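Local coordinates for protein activating signal cointegrator 1 complex subunit 3 (Homo sapiens, PDB 6YXQ) that serves as the scaffolding helicase subunit of the ASCC complex, unwinding DNA for repair of alkylation damage and acting in rescue of stalled ribosomes, at residues A[57-62]-A[144-149]; A[73-77]-A[137-141]; A[77-81]-A[97-102]. All coordinates share one frame; numbering follows the deposited sequence.

Contact 1 of 3, residues A[57-62]-A[144-149]; sequences FLNEKL and HFSQDD
The ring of F145 lodges against F57 and L58, from the last turns of helix 51-61, and L62, just beyond its end. L58 brings CD2 to 3.5 Å from F145 CZ, and the methyl lies in the plane of the ring at its edge, so it fits against the rim and not over a face. L62 comes in at about a right angle, with CD1 3.9 Å from F145 CE1. The third wall is F57, whose CE1 is 3.8 Å from F145 CE2. The two rings are near parallel, 29° apart, but slid aside: their centroids are 5.9 Å apart, which leaves little overlap. In F57, CG anti to the backbone N (chi1 -174°) sets the ring so that CZ comes 3.4 Å from D149 O at its edge. K61 CG lies over one face of the F57 ring, near its rim.

An equal second bump is the D149 carboxylate, set between K61 and L62. K61 slides past it in the opposite direction, and NZ forms a long salt bridge of 3.5 Å to D149 OD1, while OD2 lies near L62 CD2. With an alanine here in place of F145, L58 CD2, L62 CD1 and the F57 ring edge would probably lose their common partner and a gap would open between them.

F57 and F145 also touch L153, which ties the contact to helix 147-163. S146 is the N-cap of that helix; its OG accepts from D149 N at 3.3 Å with an N-H...O angle of 161°. An N-capped helix start seated against the end of another helix by an inserted aromatic ring is a junction within this all-helical ASCC2-binding region.

Contact 2 of 3, residues A[73-77]-A[137-141]; sequences DLKDI and ATNRI
D73 and A137 mark the closest approach of the two helices, their CA atoms being the nearest pair, and the A137 methyl CB lies 3.4 Å from the backbone carbonyl D73 O. The short segments run nearly antiparallel, 156° between their directions, and their axes come within 8.9 Å, a spacing consistent with the small A137 side chain. On the tight side, I77 CG1 packs against A137 CB at 3.5 Å, and the CB of D73 lies 3.5 Å from I141 CG1 as those two side chains slide past each other in opposite directions. I141 extends its chain to place CD1 3.6 Å from L74 CD2; L74 meets it at about a right angle, and L58 of helix 51-61 touches both residues. At the other end of this side, I77 CD1 comes 3.6 Å from T138 OG1, a hydroxyl that is hydrogen-bonded to A134 O within its own helix.

The looser side is polar and reaches solvent at R140. A bend at chi3 sets the guanidinium beside D73, where NE donates to D73 OD1 at 2.6 Å and 165°. The acceptor is in the guanidinium plane, yet it is approached 40° out of the carboxylate plane. R140 NH2 reaches D76 OD2 at 3.3 Å in a weak bond, and the D76 carboxylate stands almost perpendicular to the guanidinium. One nearly straight bond and one weak one therefore make up the salt-bridge network of D73, R140 and D76.

D73, a buried residue, thus has a charged partner beside the apolar layer, and R140 meets two acidic groups about one helical turn apart on helix 64-85. Such a setting would be expected to favour charged forms of all three. The chemistry implies an amphipathic seam: aliphatic contacts line the close approach, while the ion pairs link the helices along the outer margin.

Contact 3 of 3, residues A[77-81]-A[97-102]; sequences ILHAA and GAAFLF
A81 and A98 have the nearest CA atoms across this contact, 5.0 Å apart, and A81 CB lies 3.4 Å from A98 N. G97 has no side chain beside them, and A81 CB rests 3.8 Å from G97 C, its carbonyl carbon. The absence of bulk at these three positions is consistent with the 8.4 Å approach of the short segments' axes, which lie 113° apart.

Larger aliphatic groups flank this centre. L101 extends its chain so that CD1 lies over the backbone of the other helix, 3.8 Å from A81 N, and also touches A80. L78 starts out pointing away from helix 91-105 but ends near it, CD2 standing 3.9 Å from A98 CB. I77 here offers its CG2 branch; because CG2 is anti to the backbone N, it reaches across to A98 O at 3.6 Å.

The aromatic element is F102, which receives I77 CD1 at its ring edge, close to the ring plane, with CD1 of I77 4.1 Å from CD1 of F102. W51 of helix 51-61 touches both L78 and A98, and I119 of helix 113-123 touches L101.

Helices 64-85 and 91-105 thus form a consecutive pair, joined by a short connection and crossing steeply through small residues, within the all-helical N-terminal part of the protein needed for ASCC2 binding.

How the contacts relate
After the N-terminal helices 10-18, 20-23 and 30-39, the chain enters helix 51-61, whose end belongs to contact 1, then turns into helix 64-85. That helix carries one side of both contact 2 and contact 3, with I77 shared. Contact 3 closes the shortest loop, back from helix 91-105. Contact 2 closes a longer one, from helix 128-142, starting on the same helix. Contact 1 closes the longest, at the start of helix 147-163, and encloses the other two. Contacts 2 and 3 meet where T138 packs on F102, and contacts 1 and 2 meet where L58 packs on L74 and I141. Together they join five helices into one bundle.

Contact 1 of 3, residues A[57-62]-A[144-149]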
ATOM      1  N   PHE A  57     -35.977  19.150   4.071  1.00 78.73           N
ATOM      2  CA  PHE A  57     -36.175  18.998   2.632  1.00 70.42           C
ATOM      3  C   PHE A  57     -37.630  18.686   2.311  1.00 75.46           C
ATOM      4  O   PHE A  57     -38.251  19.352   1.477  1.00 83.17           O
ATOM      5  CB  PHE A  57     -35.259  17.900   2.084  1.00 64.25           C
ATOM      6  CG  PHE A  57     -35.297  17.766   0.583  1.00 58.05           C
ATOM      7  CD1 PHE A  57     -36.307  17.056  -0.043  1.00 57.53           C
ATOM      8  CD2 PHE A  57     -34.315  18.344  -0.201  1.00 64.01           C
ATOM      9  CE1 PHE A  57     -36.342  16.937  -1.422  1.00 65.59           C
ATOM     10  CE2 PHE A  57     -34.341  18.223  -1.579  1.00 62.51           C
ATOM     11  CZ  PHE A  57     -35.356  17.520  -2.189  1.00 59.75           C
ATOM     12  N   LEU A  58     -38.190  17.667   2.968  1.00 76.24           N
ATOM     13  CA  LEU A  58     -39.557  17.251   2.666  1.00 70.69           C
ATOM     14  C   LEU A  58     -40.547  18.398   2.843  1.00 76.56           C
ATOM     15  O   LEU A  58     -41.438  18.589   2.007  1.00 76.47           O
ATOM     16  CB  LEU A  58     -39.944  16.067   3.548  1.00 75.22           C
ATOM     17  CG  LEU A  58     -39.195  14.760   3.298  1.00 74.63           C
ATOM     18  CD1 LEU A  58     -39.429  13.772   4.432  1.00 73.74           C
ATOM     19  CD2 LEU A  58     -39.640  14.174   1.986  1.00 73.03           C
ATOM     20  N   ASN A  59     -40.406  19.179   3.923  1.00 74.66           N
ATOM     21  CA  ASN A  59     -41.339  20.277   4.168  1.00 68.80           C
ATOM     22  C   ASN A  59     -41.107  21.433   3.206  1.00 74.32           C
ATOM     23  O   ASN A  59     -42.045  22.167   2.872  1.00 87.18           O
ATOM     24  CB  ASN A  59     -41.207  20.767   5.610  1.00 73.88           C
ATOM     25  CG  ASN A  59     -42.055  19.970   6.574  1.00 70.11           C
ATOM     26  OD1 ASN A  59     -43.269  20.145   6.634  1.00 76.18           O
ATOM     27  ND2 ASN A  59     -41.420  19.085   7.334  1.00 56.14           N
ATOM     28  N   GLU A  60     -39.870  21.607   2.760  1.00 76.67           N
ATOM     29  CA  GLU A  60     -39.514  22.705   1.878  1.00 69.33           C
ATOM     30  C   GLU A  60     -39.971  22.472   0.443  1.00 69.77           C
ATOM     31  O   GLU A  60     -40.164  23.444  -0.293  1.00 83.64           O
ATOM     32  CB  GLU A  60     -37.994  22.905   1.949  1.00 59.47           C
ATOM     33  CG  GLU A  60     -37.419  24.066   1.177  1.00 63.97           C
ATOM     34  CD  GLU A  60     -35.902  24.048   1.202  1.00 78.14           C
ATOM     35  OE1 GLU A  60     -35.280  23.873   0.134  1.00 90.51           O
ATOM     36  OE2 GLU A  60     -35.326  24.202   2.298  1.00 86.46           O
ATOM     37  N   LYS A  61     -40.173  21.214   0.038  1.00 65.85           N
ATOM     38  CA  LYS A  61     -40.436  20.875  -1.354  1.00 54.96           C
ATOM     39  C   LYS A  61     -41.864  20.441  -1.627  1.00 65.55           C
ATOM     40  O   LYS A  61     -42.260  20.390  -2.795  1.00 82.57           O
ATOM     41  CB  LYS A  61     -39.502  19.748  -1.822  1.00 53.88           C
ATOM     42  CG  LYS A  61     -38.024  20.067  -1.738  1.00 63.76           C
ATOM     43  CD  LYS A  61     -37.706  21.363  -2.449  1.00 71.43           C
ATOM     44  CE  LYS A  61     -36.420  21.245  -3.243  1.00 76.57           C
ATOM     45  NZ  LYS A  61     -36.610  21.752  -4.627  1.00 75.45           N
ATOM     46  N   LEU A  62     -42.637  20.110  -0.597  1.00 67.11           N
ATOM     47  CA  LEU A  62     -43.949  19.511  -0.770  1.00 56.69           C
ATOM     48  C   LEU A  62     -45.020  20.338  -0.067  1.00 74.07           C
ATOM     49  O   LEU A  62     -44.750  21.022   0.926  1.00 83.37           O
ATOM     50  CB  LEU A  62     -43.948  18.071  -0.244  1.00 61.92           C
ATOM     51  CG  LEU A  62     -42.846  17.177  -0.828  1.00 67.28           C
ATOM     52  CD1 LEU A  62     -42.983  15.756  -0.341  1.00 54.39           C
ATOM     53  CD2 LEU A  62     -42.847  17.205  -2.350  1.00 71.01           C
ATOM     54  N   HIS A 144     -44.543  11.048  -3.950  1.00 70.98           N
ATOM     55  CA  HIS A 144     -45.014  12.423  -4.015  1.00 69.42           C
ATOM     56  C   HIS A 144     -43.972  13.379  -4.589  1.00 73.96           C
ATOM     57  O   HIS A 144     -44.299  14.538  -4.865  1.00 70.07           O
ATOM     58  CB  HIS A 144     -45.434  12.907  -2.621  1.00 64.44           C
ATOM     59  CG  HIS A 144     -46.569  12.131  -2.027  1.00 76.59           C
ATOM     60  ND1 HIS A 144     -47.848  12.635  -1.939  1.00 86.32           N
ATOM     61  CD2 HIS A 144     -46.617  10.892  -1.481  1.00 78.29           C
ATOM     62  CE1 HIS A 144     -48.636  11.740  -1.372  1.00 87.74           C
ATOM     63  NE2 HIS A 144     -47.913  10.673  -1.082  1.00 83.11           N
ATOM     64  N   PHE A 145     -42.733  12.933  -4.774  1.00 74.04           N
ATOM     65  CA  PHE A 145     -41.723  13.807  -5.352  1.00 73.72           C
ATOM     66  C   PHE A 145     -42.021  14.005  -6.826  1.00 79.85           C
ATOM     67  O   PHE A 145     -42.423  13.073  -7.528  1.00 91.42           O
ATOM     68  CB  PHE A 145     -40.310  13.223  -5.190  1.00 56.38           C
ATOM     69  CG  PHE A 145     -39.719  13.370  -3.804  1.00 53.13           C
ATOM     70  CD1 PHE A 145     -40.522  13.357  -2.672  1.00 55.22           C
ATOM     71  CD2 PHE A 145     -38.349  13.471  -3.635  1.00 58.91           C
ATOM     72  CE1 PHE A 145     -39.971  13.469  -1.409  1.00 60.05           C
ATOM     73  CE2 PHE A 145     -37.793  13.582  -2.374  1.00 62.00           C
ATOM     74  CZ  PHE A 145     -38.604  13.580  -1.261  1.00 62.75           C
ATOM     75  N   SER A 146     -41.855  15.236  -7.286  1.00 87.12           N
ATOM     76  CA  SER A 146     -41.610  15.429  -8.699  1.00 73.73           C
ATOM     77  C   SER A 146     -40.155  15.108  -8.993  1.00 85.01           C
ATOM     78  O   SER A 146     -39.313  15.021  -8.091  1.00103.73           O
ATOM     79  CB  SER A 146     -41.930  16.856  -9.122  1.00 75.80           C
ATOM     80  OG  SER A 146     -40.965  17.753  -8.610  1.00 77.71           O
ATOM     81  N   GLN A 147     -39.865  14.929 -10.280  1.00 88.40           N
ATOM     82  CA  GLN A 147     -38.539  14.460 -10.653  1.00108.43           C
ATOM     83  C   GLN A 147     -37.487  15.558 -10.502  1.00104.99           C
ATOM     84  O   GLN A 147     -36.321  15.268 -10.189  1.00115.10           O
ATOM     85  CB  GLN A 147     -38.568  13.872 -12.072  1.00125.33           C
ATOM     86  CG  GLN A 147     -37.399  12.960 -12.176  1.00146.33           C
ATOM     87  CD  GLN A 147     -36.137  13.729 -12.104  1.00158.44           C
ATOM     88  OE1 GLN A 147     -35.895  14.673 -12.845  1.00171.35           O
ATOM     89  NE2 GLN A 147     -35.392  13.434 -11.083  1.00153.74           N
ATOM     90  N   ASP A 148     -37.895  16.819 -10.656  1.00102.74           N
ATOM     91  CA  ASP A 148     -37.046  17.934 -10.249  1.00 90.37           C
ATOM     92  C   ASP A 148     -36.737  17.870  -8.755  1.00 85.93           C
ATOM     93  O   ASP A 148     -35.588  18.073  -8.335  1.00 92.51           O
ATOM     94  CB  ASP A 148     -37.722  19.261 -10.610  1.00 93.54           C
ATOM     95  CG  ASP A 148     -37.473  19.684 -12.065  1.00100.08           C
ATOM     96  OD1 ASP A 148     -36.673  19.018 -12.763  1.00 95.69           O
ATOM     97  OD2 ASP A 148     -38.058  20.702 -12.499  1.00100.01           O
ATOM     98  N   ASP A 149     -37.751  17.578  -7.937  1.00 95.99           N
ATOM     99  CA  ASP A 149     -37.536  17.399  -6.502  1.00 91.73           C
ATOM    100  C   ASP A 149     -36.551  16.267  -6.225  1.00 91.51           C
ATOM    101  O   ASP A 149     -35.668  16.389  -5.366  1.00 86.17           O
ATOM    102  CB  ASP A 149     -38.867  17.122  -5.805  1.00 64.84           C
ATOM    103  CG  ASP A 149     -39.703  18.363  -5.644  1.00 80.58           C
ATOM    104  OD1 ASP A 149     -39.116  19.466  -5.616  1.00104.71           O
ATOM    105  OD2 ASP A 149     -40.942  18.236  -5.547  1.00 76.62           O
TER

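Contact 2 of 3, residues A[73-77]-A[137-141]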
ATOM      1  N   ASP A  73     -45.987   8.398   7.160  1.00 81.02           N
ATOM      2  CA  ASP A  73     -44.933   7.570   6.569  1.00 70.81           C
ATOM      3  C   ASP A  73     -43.632   7.677   7.362  1.00 66.37           C
ATOM      4  O   ASP A  73     -42.973   6.665   7.646  1.00 80.35           O
ATOM      5  CB  ASP A  73     -44.712   7.965   5.112  1.00 74.89           C
ATOM      6  CG  ASP A  73     -45.891   7.606   4.231  1.00 84.08           C
ATOM      7  OD1 ASP A  73     -46.495   6.535   4.458  1.00 89.23           O
ATOM      8  OD2 ASP A  73     -46.219   8.398   3.322  1.00 84.28           O
ATOM      9  N   LEU A  74     -43.252   8.900   7.739  1.00 66.59           N
ATOM     10  CA  LEU A  74     -42.045   9.103   8.533  1.00 57.32           C
ATOM     11  C   LEU A  74     -42.155   8.451   9.900  1.00 63.85           C
ATOM     12  O   LEU A  74     -41.145   8.008  10.455  1.00 67.67           O
ATOM     13  CB  LEU A  74     -41.767  10.593   8.706  1.00 54.50           C
ATOM     14  CG  LEU A  74     -41.469  11.408   7.455  1.00 57.38           C
ATOM     15  CD1 LEU A  74     -41.772  12.875   7.733  1.00 60.79           C
ATOM     16  CD2 LEU A  74     -40.024  11.209   7.000  1.00 48.51           C
ATOM     17  N   LYS A  75     -43.361   8.402  10.470  1.00 71.94           N
ATOM     18  CA  LYS A  75     -43.533   7.690  11.734  1.00 70.21           C
ATOM     19  C   LYS A  75     -43.342   6.190  11.543  1.00 73.80           C
ATOM     20  O   LYS A  75     -42.787   5.512  12.416  1.00 68.60           O
ATOM     21  CB  LYS A  75     -44.908   7.997  12.328  1.00 79.27           C
ATOM     22  CG  LYS A  75     -45.012   9.398  12.921  1.00 98.36           C
ATOM     23  CD  LYS A  75     -46.417   9.715  13.421  1.00104.34           C
ATOM     24  CE  LYS A  75     -46.389  10.829  14.464  1.00114.87           C
ATOM     25  NZ  LYS A  75     -45.986  12.147  13.885  1.00118.11           N
ATOM     26  N   ASP A  76     -43.794   5.656  10.403  1.00 76.54           N
ATOM     27  CA  ASP A  76     -43.516   4.257  10.087  1.00 65.22           C
ATOM     28  C   ASP A  76     -42.015   4.001  10.033  1.00 69.67           C
ATOM     29  O   ASP A  76     -41.521   2.992  10.563  1.00 73.17           O
ATOM     30  CB  ASP A  76     -44.171   3.870   8.760  1.00 54.85           C
ATOM     31  CG  ASP A  76     -45.691   3.861   8.831  1.00 74.42           C
ATOM     32  OD1 ASP A  76     -46.249   3.552   9.908  1.00 68.78           O
ATOM     33  OD2 ASP A  76     -46.331   4.160   7.799  1.00 85.73           O
ATOM     34  N   ILE A  77     -41.272   4.914   9.402  1.00 73.91           N
ATOM     35  CA  ILE A  77     -39.817   4.761   9.320  1.00 75.74           C
ATOM     36  C   ILE A  77     -39.182   4.858  10.706  1.00 74.51           C
ATOM     37  O   ILE A  77     -38.241   4.120  11.030  1.00 62.72           O
ATOM     38  CB  ILE A  77     -39.211   5.797   8.355  1.00 63.43           C
ATOM     39  CG1 ILE A  77     -39.823   5.668   6.964  1.00 60.90           C
ATOM     40  CG2 ILE A  77     -37.709   5.623   8.276  1.00 53.23           C
ATOM     41  CD1 ILE A  77     -39.342   6.730   5.994  1.00 61.62           C
ATOM     42  N   ALA A 137     -42.555   2.656   3.422  1.00 58.84           N
ATOM     43  CA  ALA A 137     -42.822   4.040   3.804  1.00 52.71           C
ATOM     44  C   ALA A 137     -42.008   5.018   2.961  1.00 55.40           C
ATOM     45  O   ALA A 137     -42.524   6.054   2.518  1.00 66.11           O
ATOM     46  CB  ALA A 137     -42.531   4.233   5.289  1.00 48.22           C
ATOM     47  N   THR A 138     -40.738   4.698   2.717  1.00 54.45           N
ATOM     48  CA  THR A 138     -39.896   5.577   1.917  1.00 50.62           C
ATOM     49  C   THR A 138     -40.424   5.715   0.498  1.00 59.16           C
ATOM     50  O   THR A 138     -40.423   6.815  -0.069  1.00 64.14           O
ATOM     51  CB  THR A 138     -38.469   5.051   1.894  1.00 42.93           C
ATOM     52  OG1 THR A 138     -38.018   4.863   3.240  1.00 62.92           O
ATOM     53  CG2 THR A 138     -37.575   6.037   1.196  1.00 46.39           C
ATOM     54  N   ASN A 139     -40.867   4.608  -0.100  1.00 65.73           N
ATOM     55  CA  ASN A 139     -41.371   4.689  -1.465  1.00 65.94           C
ATOM     56  C   ASN A 139     -42.713   5.401  -1.518  1.00 66.94           C
ATOM     57  O   ASN A 139     -43.007   6.100  -2.495  1.00 65.75           O
ATOM     58  CB  ASN A 139     -41.462   3.295  -2.077  1.00 58.86           C
ATOM     59  CG  ASN A 139     -40.148   2.851  -2.669  1.00 79.78           C
ATOM     60  OD1 ASN A 139     -39.835   3.154  -3.820  1.00 97.23           O
ATOM     61  ND2 ASN A 139     -39.356   2.152  -1.875  1.00 89.70           N
ATOM     62  N   ARG A 140     -43.532   5.246  -0.474  1.00 69.06           N
ATOM     63  CA  ARG A 140     -44.735   6.056  -0.364  1.00 61.92           C
ATOM     64  C   ARG A 140     -44.386   7.534  -0.385  1.00 61.29           C
ATOM     65  O   ARG A 140     -45.017   8.315  -1.105  1.00 61.71           O
ATOM     66  CB  ARG A 140     -45.501   5.699   0.912  1.00 63.56           C
ATOM     67  CG  ARG A 140     -46.530   4.589   0.746  1.00 70.42           C
ATOM     68  CD  ARG A 140     -47.516   4.556   1.906  1.00 87.89           C
ATOM     69  NE  ARG A 140     -46.851   4.290   3.180  1.00109.78           N
ATOM     70  CZ  ARG A 140     -46.551   3.076   3.638  1.00109.29           C
ATOM     71  NH1 ARG A 140     -46.858   1.996   2.929  1.00108.13           N
ATOM     72  NH2 ARG A 140     -45.940   2.943   4.807  1.00104.79           N
ATOM     73  N   ILE A 141     -43.363   7.931   0.379  1.00 57.16           N
ATOM     74  CA  ILE A 141     -42.971   9.340   0.418  1.00 56.75           C
ATOM     75  C   ILE A 141     -42.481   9.804  -0.952  1.00 72.97           C
ATOM     76  O   ILE A 141     -42.911  10.844  -1.466  1.00 77.98           O
ATOM     77  CB  ILE A 141     -41.904   9.575   1.499  1.00 56.96           C
ATOM     78  CG1 ILE A 141     -42.539   9.571   2.882  1.00 51.47           C
ATOM     79  CG2 ILE A 141     -41.187  10.896   1.265  1.00 57.11           C
ATOM     80  CD1 ILE A 141     -41.546   9.861   3.992  1.00 53.42           C
TER

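Contact 3 of 3, residues A[77-81]-A[97-102]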
ATOM      1  N   ILE A  77     -41.272   4.914   9.402  1.00 73.91           N
ATOM      2  CA  ILE A  77     -39.817   4.761   9.320  1.00 75.74           C
ATOM      3  C   ILE A  77     -39.182   4.858  10.706  1.00 74.51           C
ATOM      4  O   ILE A  77     -38.241   4.120  11.030  1.00 62.72           O
ATOM      5  CB  ILE A  77     -39.211   5.797   8.355  1.00 63.43           C
ATOM      6  CG1 ILE A  77     -39.823   5.668   6.964  1.00 60.90           C
ATOM      7  CG2 ILE A  77     -37.709   5.623   8.276  1.00 53.23           C
ATOM      8  CD1 ILE A  77     -39.342   6.730   5.994  1.00 61.62           C
ATOM      9  N   LEU A  78     -39.668   5.782  11.539  1.00 68.41           N
ATOM     10  CA  LEU A  78     -39.144   5.909  12.897  1.00 72.68           C
ATOM     11  C   LEU A  78     -39.382   4.638  13.697  1.00 76.60           C
ATOM     12  O   LEU A  78     -38.510   4.202  14.459  1.00 79.17           O
ATOM     13  CB  LEU A  78     -39.789   7.098  13.603  1.00 73.82           C
ATOM     14  CG  LEU A  78     -39.304   8.476  13.174  1.00 75.39           C
ATOM     15  CD1 LEU A  78     -40.296   9.539  13.609  1.00 78.75           C
ATOM     16  CD2 LEU A  78     -37.918   8.736  13.742  1.00 72.49           C
ATOM     17  N   HIS A  79     -40.562   4.037  13.544  1.00 60.09           N
ATOM     18  CA  HIS A  79     -40.847   2.780  14.227  1.00 65.14           C
ATOM     19  C   HIS A  79     -39.911   1.670  13.749  1.00 65.93           C
ATOM     20  O   HIS A  79     -39.378   0.896  14.562  1.00 65.53           O
ATOM     21  CB  HIS A  79     -42.317   2.410  14.009  1.00 65.79           C
ATOM     22  CG  HIS A  79     -42.737   1.150  14.694  1.00 78.32           C
ATOM     23  ND1 HIS A  79     -42.371   0.846  15.987  1.00 87.69           N
ATOM     24  CD2 HIS A  79     -43.501   0.118  14.267  1.00 82.27           C
ATOM     25  CE1 HIS A  79     -42.885  -0.323  16.324  1.00 90.23           C
ATOM     26  NE2 HIS A  79     -43.573  -0.787  15.298  1.00 86.08           N
ATOM     27  N   ALA A  80     -39.688   1.586  12.432  1.00 51.85           N
ATOM     28  CA  ALA A  80     -38.767   0.580  11.907  1.00 62.99           C
ATOM     29  C   ALA A  80     -37.364   0.774  12.467  1.00 66.00           C
ATOM     30  O   ALA A  80     -36.686  -0.199  12.824  1.00 70.19           O
ATOM     31  CB  ALA A  80     -38.739   0.624  10.379  1.00 45.51           C
ATOM     32  N   ALA A  81     -36.909   2.025  12.548  1.00 70.02           N
ATOM     33  CA  ALA A  81     -35.587   2.272  13.112  1.00 70.52           C
ATOM     34  C   ALA A  81     -35.552   1.905  14.589  1.00 66.33           C
ATOM     35  O   ALA A  81     -34.575   1.318  15.063  1.00 75.26           O
ATOM     36  CB  ALA A  81     -35.174   3.726  12.900  1.00 58.35           C
ATOM     37  N   GLY A  97     -30.804   6.351  12.731  1.00 96.69           N
ATOM     38  CA  GLY A  97     -31.118   5.101  12.059  1.00 83.57           C
ATOM     39  C   GLY A  97     -32.259   5.245  11.070  1.00 79.86           C
ATOM     40  O   GLY A  97     -32.241   4.643   9.996  1.00 66.71           O
ATOM     41  N   ALA A  98     -33.268   6.049  11.416  1.00 76.52           N
ATOM     42  CA  ALA A  98     -34.357   6.319  10.482  1.00 60.12           C
ATOM     43  C   ALA A  98     -33.860   7.082   9.262  1.00 64.37           C
ATOM     44  O   ALA A  98     -34.290   6.812   8.134  1.00 64.67           O
ATOM     45  CB  ALA A  98     -35.474   7.097  11.179  1.00 44.63           C
ATOM     46  N   ALA A  99     -32.964   8.048   9.469  1.00 71.30           N
ATOM     47  CA  ALA A  99     -32.372   8.753   8.335  1.00 64.64           C
ATOM     48  C   ALA A  99     -31.579   7.797   7.458  1.00 63.11           C
ATOM     49  O   ALA A  99     -31.650   7.860   6.225  1.00 71.70           O
ATOM     50  CB  ALA A  99     -31.482   9.893   8.825  1.00 51.59           C
ATOM     51  N   PHE A 100     -30.830   6.890   8.086  1.00 73.22           N
ATOM     52  CA  PHE A 100     -30.090   5.876   7.345  1.00 70.75           C
ATOM     53  C   PHE A 100     -31.025   4.970   6.554  1.00 74.07           C
ATOM     54  O   PHE A 100     -30.728   4.605   5.411  1.00 83.61           O
ATOM     55  CB  PHE A 100     -29.241   5.055   8.313  1.00 65.36           C
ATOM     56  CG  PHE A 100     -28.476   3.959   7.654  1.00 72.79           C
ATOM     57  CD1 PHE A 100     -27.300   4.231   6.983  1.00 84.20           C
ATOM     58  CD2 PHE A 100     -28.932   2.656   7.700  1.00 79.25           C
ATOM     59  CE1 PHE A 100     -26.592   3.223   6.367  1.00 89.48           C
ATOM     60  CE2 PHE A 100     -28.228   1.643   7.088  1.00 82.18           C
ATOM     61  CZ  PHE A 100     -27.054   1.927   6.420  1.00 88.23           C
ATOM     62  N   LEU A 101     -32.155   4.587   7.148  1.00 76.58           N
ATOM     63  CA  LEU A 101     -33.125   3.759   6.439  1.00 72.41           C
ATOM     64  C   LEU A 101     -33.692   4.499   5.236  1.00 77.70           C
ATOM     65  O   LEU A 101     -33.696   3.972   4.116  1.00 56.28           O
ATOM     66  CB  LEU A 101     -34.248   3.333   7.383  1.00 47.04           C
ATOM     67  CG  LEU A 101     -33.865   2.262   8.400  1.00 50.15           C
ATOM     68  CD1 LEU A 101     -35.041   1.937   9.282  1.00 59.27           C
ATOM     69  CD2 LEU A 101     -33.351   1.008   7.707  1.00 51.75           C
ATOM     70  N   PHE A 102     -34.172   5.729   5.454  1.00 85.49           N
ATOM     71  CA  PHE A 102     -34.728   6.519   4.361  1.00 79.89           C
ATOM     72  C   PHE A 102     -33.731   6.641   3.222  1.00 68.21           C
ATOM     73  O   PHE A 102     -34.072   6.404   2.059  1.00 64.07           O
ATOM     74  CB  PHE A 102     -35.144   7.902   4.863  1.00 68.87           C
ATOM     75  CG  PHE A 102     -35.622   8.823   3.773  1.00 68.36           C
ATOM     76  CD1 PHE A 102     -36.962   8.870   3.424  1.00 79.32           C
ATOM     77  CD2 PHE A 102     -34.734   9.653   3.105  1.00 67.90           C
ATOM     78  CE1 PHE A 102     -37.407   9.725   2.423  1.00 77.05           C
ATOM     79  CE2 PHE A 102     -35.174  10.507   2.096  1.00 67.60           C
ATOM     80  CZ  PHE A 102     -36.508  10.541   1.756  1.00 57.09           C
TER